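Gamma-glutamyl phosphate reductase (Thermotoga maritima, PDB 1O20) probably catalyses the NADPH-dependent reduction of L-glutamyl phosphate to glutamate semialdehyde, the second step from glutamate towards proline. Local coordinates at residues R24-V29 with E181-S186; G127-I132 with S150-L155. One frame throughout, in Å; residues are numbered along the deposited sequence.

Overall arrangement
Both interactions lie on the same side of the chain's centre, their own centres about 11 Å apart, and interaction 2 is nested in sequence within the loop closed by interaction 1. Interaction 2 is the buried one: two neighbouring strands of a four-stranded parallel sheet, joined mainly by backbone hydrogen bonds, with 377 Å² buried. Interaction 1 sits farther out, its centre about 26 Å from that of the chain, against about 16 Å; it buries 211 Å², by apolar contact with no hydrogen bond across. It brings helix 15-30 to the loop entering edge strand 187-189 of the sheet of interaction 2, which the same helix also touches through Trp27 on Thr153; Ser186 bonds through its backbone to Ile154.

Interaction 1 (R24-V29 with E181-S186)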
ATOM      1  N   ARG A  24       8.157 -22.250   2.637  1.00 16.27           N
ATOM      2  CA  ARG A  24       9.398 -22.132   3.373  1.00 17.34           C
ATOM      3  C   ARG A  24      10.487 -22.971   2.726  1.00 17.72           C
ATOM      4  O   ARG A  24      11.575 -22.496   2.526  1.00 17.98           O
ATOM      5  CB  ARG A  24       9.193 -22.505   4.848  1.00 18.48           C
ATOM      6  CG  ARG A  24      10.491 -22.340   5.732  1.00 20.33           C
ATOM      7  CD  ARG A  24      11.040 -20.888   5.707  1.00 23.90           C
ATOM      8  NE  ARG A  24      12.361 -20.766   6.360  1.00 27.94           N
ATOM      9  CZ  ARG A  24      13.522 -21.231   5.874  1.00 27.21           C
ATOM     10  NH1 ARG A  24      13.621 -21.850   4.686  1.00 27.07           N
ATOM     11  NH2 ARG A  24      14.612 -21.062   6.592  1.00 29.18           N
ATOM     12  N   GLU A  25      10.188 -24.202   2.321  1.00 18.86           N
ATOM     13  CA  GLU A  25      11.198 -25.049   1.674  1.00 19.13           C
ATOM     14  C   GLU A  25      11.571 -24.460   0.337  1.00 17.51           C
ATOM     15  O   GLU A  25      12.733 -24.457  -0.020  1.00 17.94           O
ATOM     16  CB  GLU A  25      10.694 -26.494   1.446  1.00 19.86           C
ATOM     17  CG  GLU A  25      10.723 -27.392   2.658  1.00 27.27           C
ATOM     18  CD  GLU A  25       9.815 -28.639   2.517  1.00 34.77           C
ATOM     19  OE1 GLU A  25       9.242 -28.872   1.408  1.00 38.56           O
ATOM     20  OE2 GLU A  25       9.650 -29.370   3.540  1.00 38.24           O
ATOM     21  N   ALA A  26      10.598 -23.995  -0.432  1.00 15.40           N
ATOM     22  CA  ALA A  26      10.868 -23.439  -1.766  1.00 14.41           C
ATOM     23  C   ALA A  26      11.731 -22.193  -1.696  1.00 14.16           C
ATOM     24  O   ALA A  26      12.547 -21.927  -2.581  1.00 13.16           O
ATOM     25  CB  ALA A  26       9.556 -23.118  -2.493  1.00 14.09           C
ATOM     26  N   TRP A  27      11.546 -21.427  -0.619  1.00 14.30           N
ATOM     27  CA  TRP A  27      12.321 -20.224  -0.386  1.00 14.68           C
ATOM     28  C   TRP A  27      13.831 -20.500  -0.392  1.00 16.25           C
ATOM     29  O   TRP A  27      14.607 -19.670  -0.848  1.00 16.44           O
ATOM     30  CB  TRP A  27      11.930 -19.549   0.947  1.00 14.60           C
ATOM     31  CG  TRP A  27      12.605 -18.235   1.093  1.00 14.13           C
ATOM     32  CD1 TRP A  27      12.563 -17.197   0.208  1.00 16.09           C
ATOM     33  CD2 TRP A  27      13.488 -17.840   2.123  1.00 15.53           C
ATOM     34  NE1 TRP A  27      13.383 -16.179   0.634  1.00 15.63           N
ATOM     35  CE2 TRP A  27      13.953 -16.544   1.814  1.00 17.59           C
ATOM     36  CE3 TRP A  27      13.979 -18.460   3.278  1.00 17.60           C
ATOM     37  CZ2 TRP A  27      14.868 -15.848   2.629  1.00 14.58           C
ATOM     38  CZ3 TRP A  27      14.870 -17.745   4.093  1.00 18.05           C
ATOM     39  CH2 TRP A  27      15.274 -16.457   3.763  1.00 15.60           C
ATOM     40  N   ASP A  28      14.237 -21.654   0.125  1.00 17.94           N
ATOM     41  CA  ASP A  28      15.651 -22.022   0.129  1.00 19.21           C
ATOM     42  C   ASP A  28      16.266 -21.969  -1.268  1.00 19.94           C
ATOM     43  O   ASP A  28      17.429 -21.589  -1.428  1.00 21.65           O
ATOM     44  CB  ASP A  28      15.862 -23.395   0.776  1.00 19.55           C
ATOM     45  CG  ASP A  28      17.316 -23.619   1.197  1.00 23.14           C
ATOM     46  OD1 ASP A  28      18.036 -22.613   1.391  1.00 25.39           O
ATOM     47  OD2 ASP A  28      17.841 -24.750   1.317  1.00 25.66           O
ATOM     48  N   VAL A  29      15.481 -22.338  -2.281  1.00 19.52           N
ATOM     49  CA  VAL A  29      15.883 -22.227  -3.681  1.00 19.17           C
ATOM     50  C   VAL A  29      15.712 -20.814  -4.233  1.00 17.79           C
ATOM     51  O   VAL A  29      16.647 -20.239  -4.790  1.00 17.83           O
ATOM     52  CB  VAL A  29      15.086 -23.224  -4.537  1.00 19.57           C
ATOM     53  CG1 VAL A  29      15.403 -23.072  -6.012  1.00 21.22           C
ATOM     54  CG2 VAL A  29      15.346 -24.712  -4.057  1.00 20.80           C
ATOM     55  N   GLU A 181      13.461 -23.039 -12.996  1.00 19.77           N
ATOM     56  CA  GLU A 181      14.114 -23.632 -11.840  1.00 20.97           C
ATOM     57  C   GLU A 181      13.518 -23.105 -10.533  1.00 20.01           C
ATOM     58  O   GLU A 181      13.932 -23.499  -9.471  1.00 18.31           O
ATOM     59  CB  GLU A 181      15.612 -23.319 -11.859  1.00 20.84           C
ATOM     60  CG  GLU A 181      16.375 -24.095 -12.928  1.00 26.16           C
ATOM     61  CD  GLU A 181      17.836 -23.653 -13.084  1.00 32.31           C
ATOM     62  OE1 GLU A 181      18.386 -22.934 -12.180  1.00 33.30           O
ATOM     63  OE2 GLU A 181      18.430 -24.028 -14.147  1.00 36.50           O
ATOM     64  N   ILE A 182      12.606 -22.146 -10.630  1.00 18.82           N
ATOM     65  CA  ILE A 182      11.944 -21.618  -9.441  1.00 18.00           C
ATOM     66  C   ILE A 182      10.858 -22.618  -9.120  1.00 17.48           C
ATOM     67  O   ILE A 182      10.003 -22.858  -9.973  1.00 16.75           O
ATOM     68  CB  ILE A 182      11.296 -20.241  -9.736  1.00 17.69           C
ATOM     69  CG1 ILE A 182      12.252 -19.233 -10.376  1.00 19.44           C
ATOM     70  CG2 ILE A 182      10.651 -19.685  -8.504  1.00 17.52           C
ATOM     71  CD1 ILE A 182      13.381 -18.828  -9.587  1.00 20.70           C
ATOM     72  N   PRO A 183      10.852 -23.187  -7.913  1.00 18.43           N
ATOM     73  CA  PRO A 183       9.882 -24.221  -7.574  1.00 18.18           C
ATOM     74  C   PRO A 183       8.465 -23.680  -7.650  1.00 18.50           C
ATOM     75  O   PRO A 183       8.163 -22.533  -7.334  1.00 17.45           O
ATOM     76  CB  PRO A 183      10.247 -24.604  -6.145  1.00 18.40           C
ATOM     77  CG  PRO A 183      11.651 -24.168  -6.004  1.00 18.89           C
ATOM     78  CD  PRO A 183      11.748 -22.913  -6.776  1.00 18.71           C
ATOM     79  N   GLU A 184       7.604 -24.564  -8.083  1.00 17.59           N
ATOM     80  CA  GLU A 184       6.191 -24.313  -8.246  1.00 18.94           C
ATOM     81  C   GLU A 184       5.590 -23.935  -6.885  1.00 16.76           C
ATOM     82  O   GLU A 184       4.714 -23.099  -6.792  1.00 15.15           O
ATOM     83  CB  GLU A 184       5.585 -25.628  -8.739  1.00 19.65           C
ATOM     84  CG  GLU A 184       4.242 -25.516  -9.294  1.00 24.90           C
ATOM     85  CD  GLU A 184       3.726 -26.851  -9.754  1.00 29.84           C
ATOM     86  OE1 GLU A 184       4.328 -27.898  -9.403  1.00 34.31           O
ATOM     87  OE2 GLU A 184       2.708 -26.823 -10.444  1.00 30.14           O
ATOM     88  N   SER A 185       6.134 -24.535  -5.838  1.00 15.68           N
ATOM     89  CA  SER A 185       5.689 -24.300  -4.461  1.00 16.08           C
ATOM     90  C   SER A 185       6.202 -22.969  -3.871  1.00 14.68           C
ATOM     91  O   SER A 185       5.977 -22.657  -2.696  1.00 16.28           O
ATOM     92  CB  SER A 185       6.078 -25.488  -3.558  1.00 15.95           C
ATOM     93  OG  SER A 185       7.445 -25.815  -3.751  1.00 18.68           O
ATOM     94  N   SER A 186       6.872 -22.172  -4.685  1.00 13.88           N
ATOM     95  CA  SER A 186       7.128 -20.770  -4.364  1.00 13.16           C
ATOM     96  C   SER A 186       5.833 -19.953  -4.225  1.00 12.86           C
ATOM     97  O   SER A 186       5.825 -18.916  -3.604  1.00 10.54           O
ATOM     98  CB  SER A 186       7.972 -20.147  -5.471  1.00 13.70           C
ATOM     99  OG  SER A 186       9.260 -20.727  -5.503  1.00 15.07           O
TER
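Pro183 O is gripped twice by Ser186: OG lies 2.8 Å from it, and Ser186 N, 3.0 Å from Pro183 O, closes the 3-10 turn that delivers the chain into strand 187-189 of the parallel sheet. With chi1 at -66° the serine OG sits beside its own backbone N and can reach the carbonyl that this N already uses, tilted 21° from the carbonyl plane. Helix 15-30 packs on this fixed turn through small groups. The Ala26 methyl presses on its backbone, CB lying 3.6 Å from Ser185 O, while the hydroxyl of Ser185 adds a polar flank, its OG 3.6 Å from Ala26 CB. On the apolar side Ala26 CB meets Pro183 CB at 4.0 Å. One helical turn later Val29 crosses the proline ring obliquely. Its CG1 extends anti to the backbone N (chi1 176°) and reaches Pro183 CD at 3.7 Å. No hydrogen bond spans the two segments, and the fit depends on shape: the small Ala26 side chain is consistent with the close approach, 5.3 Å between Ala26 CA and Ser186 CA. Ile182 heads the other way, into the core formed with Leu30, Ala41 and Leu177. The exposed Val29 ends the contact, its CG1 lying 3.8 Å from Glu181 O in van der Waals contact.

Interaction 2 (G127-I132 with S150-L155); sequences GPIGII and SGNTIL
Asn152 holds CG anti to its carbonyl carbon (chi1 -56°), beside the backbone N, and the second torsion turns OD1 to Gly127 N, 2.9 Å from OD1; Ile154 extends CG1 anti to its backbone N (chi1 -168°), carrying CD1 to 3.6 Å from Ile131 CG1. The hydrogen bond from Gly127 N to the asparagine oxygen is fairly straight, 159° at the hydrogen, although the donor is tilted from the carbonyl plane. Asn152 ND2 donates to Leu412 O and, weakly, to Ser150 OG, tying the start of this strand pair to the chain near strand 413-420. A leucine in place of Asn152 would probably leave Gly127 N and Leu412 O without their mates. Ile129 CD1 packs on the asparagine's stem, 3.8 Å from Asn152 CB. On the other side of the strand pair Pro128 and Thr153 run alongside each other, Pro128 CB 3.2 Å from Thr153 OG1, whose hydroxyl bonds to Val23 O on helix 15-30. Thr153 N, by contrast, is buried with no partner in the model. Beyond these loops the ladder is regular: Ile129 N bonds to Thr153 O at 2.9 Å and Leu155 N to Ile129 O at 2.9 Å, bracketing Ile154; Ile131 N to Leu155 O, 3.0 Å, continues it. With helix 138-149 linking the strands and closing in a Schellman motif at Gly151, this is a beta-alpha-beta crossover, consistent with the Rossmann-like sheet of aldehyde dehydrogenases.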
ATOM      1  N   GLY A 127      12.139 -13.370   3.269  1.00 16.81           N
ATOM      2  CA  GLY A 127      11.547 -14.666   3.537  1.00 16.93           C
ATOM      3  C   GLY A 127      10.134 -14.835   3.008  1.00 15.87           C
ATOM      4  O   GLY A 127       9.614 -13.984   2.360  1.00 15.79           O
ATOM      5  N   PRO A 128       9.496 -15.952   3.294  1.00 16.58           N
ATOM      6  CA  PRO A 128       8.141 -16.201   2.782  1.00 16.30           C
ATOM      7  C   PRO A 128       7.196 -15.165   3.313  1.00 16.94           C
ATOM      8  O   PRO A 128       7.265 -14.827   4.510  1.00 17.25           O
ATOM      9  CB  PRO A 128       7.817 -17.606   3.306  1.00 16.01           C
ATOM     10  CG  PRO A 128       9.141 -18.178   3.582  1.00 16.65           C
ATOM     11  CD  PRO A 128       9.949 -17.050   4.139  1.00 15.77           C
ATOM     12  N   ILE A 129       6.371 -14.633   2.421  1.00 16.80           N
ATOM     13  CA  ILE A 129       5.380 -13.641   2.741  1.00 17.55           C
ATOM     14  C   ILE A 129       3.987 -14.229   2.669  1.00 17.23           C
ATOM     15  O   ILE A 129       3.635 -14.838   1.674  1.00 14.99           O
ATOM     16  CB  ILE A 129       5.474 -12.472   1.732  1.00 17.20           C
ATOM     17  CG1 ILE A 129       6.878 -11.851   1.764  1.00 17.37           C
ATOM     18  CG2 ILE A 129       4.465 -11.439   2.058  1.00 19.79           C
ATOM     19  CD1 ILE A 129       7.120 -10.865   0.663  1.00 16.54           C
ATOM     20  N   GLY A 130       3.214 -14.040   3.737  1.00 17.76           N
ATOM     21  CA  GLY A 130       1.783 -14.273   3.722  1.00 17.58           C
ATOM     22  C   GLY A 130       0.978 -13.045   3.310  1.00 17.52           C
ATOM     23  O   GLY A 130       1.076 -11.983   3.930  1.00 17.03           O
ATOM     24  N   ILE A 131       0.159 -13.191   2.277  1.00 16.94           N
ATOM     25  CA  ILE A 131      -0.743 -12.129   1.866  1.00 17.79           C
ATOM     26  C   ILE A 131      -2.182 -12.547   2.201  1.00 17.60           C
ATOM     27  O   ILE A 131      -2.676 -13.569   1.725  1.00 17.35           O
ATOM     28  CB  ILE A 131      -0.606 -11.818   0.352  1.00 17.42           C
ATOM     29  CG1 ILE A 131       0.848 -11.523  -0.013  1.00 18.49           C
ATOM     30  CG2 ILE A 131      -1.464 -10.655  -0.012  1.00 18.24           C
ATOM     31  CD1 ILE A 131       1.363 -10.148   0.466  1.00 19.17           C
ATOM     32  N   ILE A 132      -2.848 -11.731   3.012  1.00 18.24           N
ATOM     33  CA  ILE A 132      -4.214 -11.979   3.411  1.00 19.07           C
ATOM     34  C   ILE A 132      -5.042 -10.860   2.827  1.00 19.34           C
ATOM     35  O   ILE A 132      -4.891  -9.705   3.202  1.00 19.33           O
ATOM     36  CB  ILE A 132      -4.353 -12.053   4.925  1.00 19.28           C
ATOM     37  CG1 ILE A 132      -3.451 -13.169   5.466  1.00 21.41           C
ATOM     38  CG2 ILE A 132      -5.817 -12.331   5.285  1.00 20.94           C
ATOM     39  CD1 ILE A 132      -2.928 -12.937   6.831  1.00 24.56           C
ATOM     40  N   SER A 150      11.818 -10.174  -5.648  1.00 14.73           N
ATOM     41  CA  SER A 150      12.654  -9.876  -4.503  1.00 14.50           C
ATOM     42  C   SER A 150      13.174 -11.117  -3.788  1.00 14.15           C
ATOM     43  O   SER A 150      13.764 -11.016  -2.715  1.00 13.22           O
ATOM     44  CB  SER A 150      11.961  -8.899  -3.546  1.00 14.78           C
ATOM     45  OG  SER A 150      10.716  -9.358  -3.109  1.00 15.79           O
ATOM     46  N   GLY A 151      12.998 -12.299  -4.381  1.00 13.61           N
ATOM     47  CA  GLY A 151      13.506 -13.507  -3.791  1.00 13.72           C
ATOM     48  C   GLY A 151      12.707 -14.081  -2.638  1.00 13.89           C
ATOM     49  O   GLY A 151      13.202 -14.939  -1.884  1.00 13.22           O
ATOM     50  N   ASN A 152      11.464 -13.655  -2.506  1.00 12.89           N
ATOM     51  CA  ASN A 152      10.572 -14.174  -1.477  1.00 13.53           C
ATOM     52  C   ASN A 152       9.480 -15.134  -1.984  1.00 13.87           C
ATOM     53  O   ASN A 152       8.849 -14.882  -2.985  1.00 13.84           O
ATOM     54  CB  ASN A 152       9.912 -12.971  -0.786  1.00 14.48           C
ATOM     55  CG  ASN A 152      10.930 -11.991  -0.222  1.00 13.87           C
ATOM     56  OD1 ASN A 152      11.761 -12.368   0.600  1.00 12.37           O
ATOM     57  ND2 ASN A 152      10.912 -10.780  -0.698  1.00 13.55           N
ATOM     58  N   THR A 153       9.241 -16.241  -1.291  1.00 14.12           N
ATOM     59  CA  THR A 153       8.075 -17.043  -1.636  1.00 13.80           C
ATOM     60  C   THR A 153       6.809 -16.367  -1.068  1.00 13.33           C
ATOM     61  O   THR A 153       6.885 -15.414  -0.273  1.00 13.58           O
ATOM     62  CB  THR A 153       8.211 -18.475  -1.165  1.00 13.06           C
ATOM     63  OG1 THR A 153       8.424 -18.489   0.253  1.00 14.33           O
ATOM     64  CG2 THR A 153       9.428 -19.135  -1.754  1.00 11.97           C
ATOM     65  N   ILE A 154       5.668 -16.885  -1.478  1.00 12.01           N
ATOM     66  CA  ILE A 154       4.377 -16.341  -1.078  1.00 12.51           C
ATOM     67  C   ILE A 154       3.278 -17.365  -0.816  1.00 11.27           C
ATOM     68  O   ILE A 154       3.039 -18.332  -1.578  1.00 11.67           O
ATOM     69  CB  ILE A 154       3.945 -15.279  -2.124  1.00 12.12           C
ATOM     70  CG1 ILE A 154       2.752 -14.459  -1.649  1.00 13.19           C
ATOM     71  CG2 ILE A 154       3.598 -15.936  -3.418  1.00 15.68           C
ATOM     72  CD1 ILE A 154       2.407 -13.354  -2.660  1.00 13.26           C
ATOM     73  N   LEU A 155       2.587 -17.115   0.273  1.00 11.35           N
ATOM     74  CA  LEU A 155       1.417 -17.857   0.667  1.00 11.52           C
ATOM     75  C   LEU A 155       0.211 -16.932   0.571  1.00 11.03           C
ATOM     76  O   LEU A 155       0.111 -15.971   1.266  1.00 10.98           O
ATOM     77  CB  LEU A 155       1.582 -18.354   2.096  1.00 11.13           C
ATOM     78  CG  LEU A 155       0.427 -19.200   2.618  1.00 11.22           C
ATOM     79  CD1 LEU A 155       0.188 -20.433   1.738  1.00 12.77           C
ATOM     80  CD2 LEU A 155       0.689 -19.642   4.028  1.00 10.46           C
TER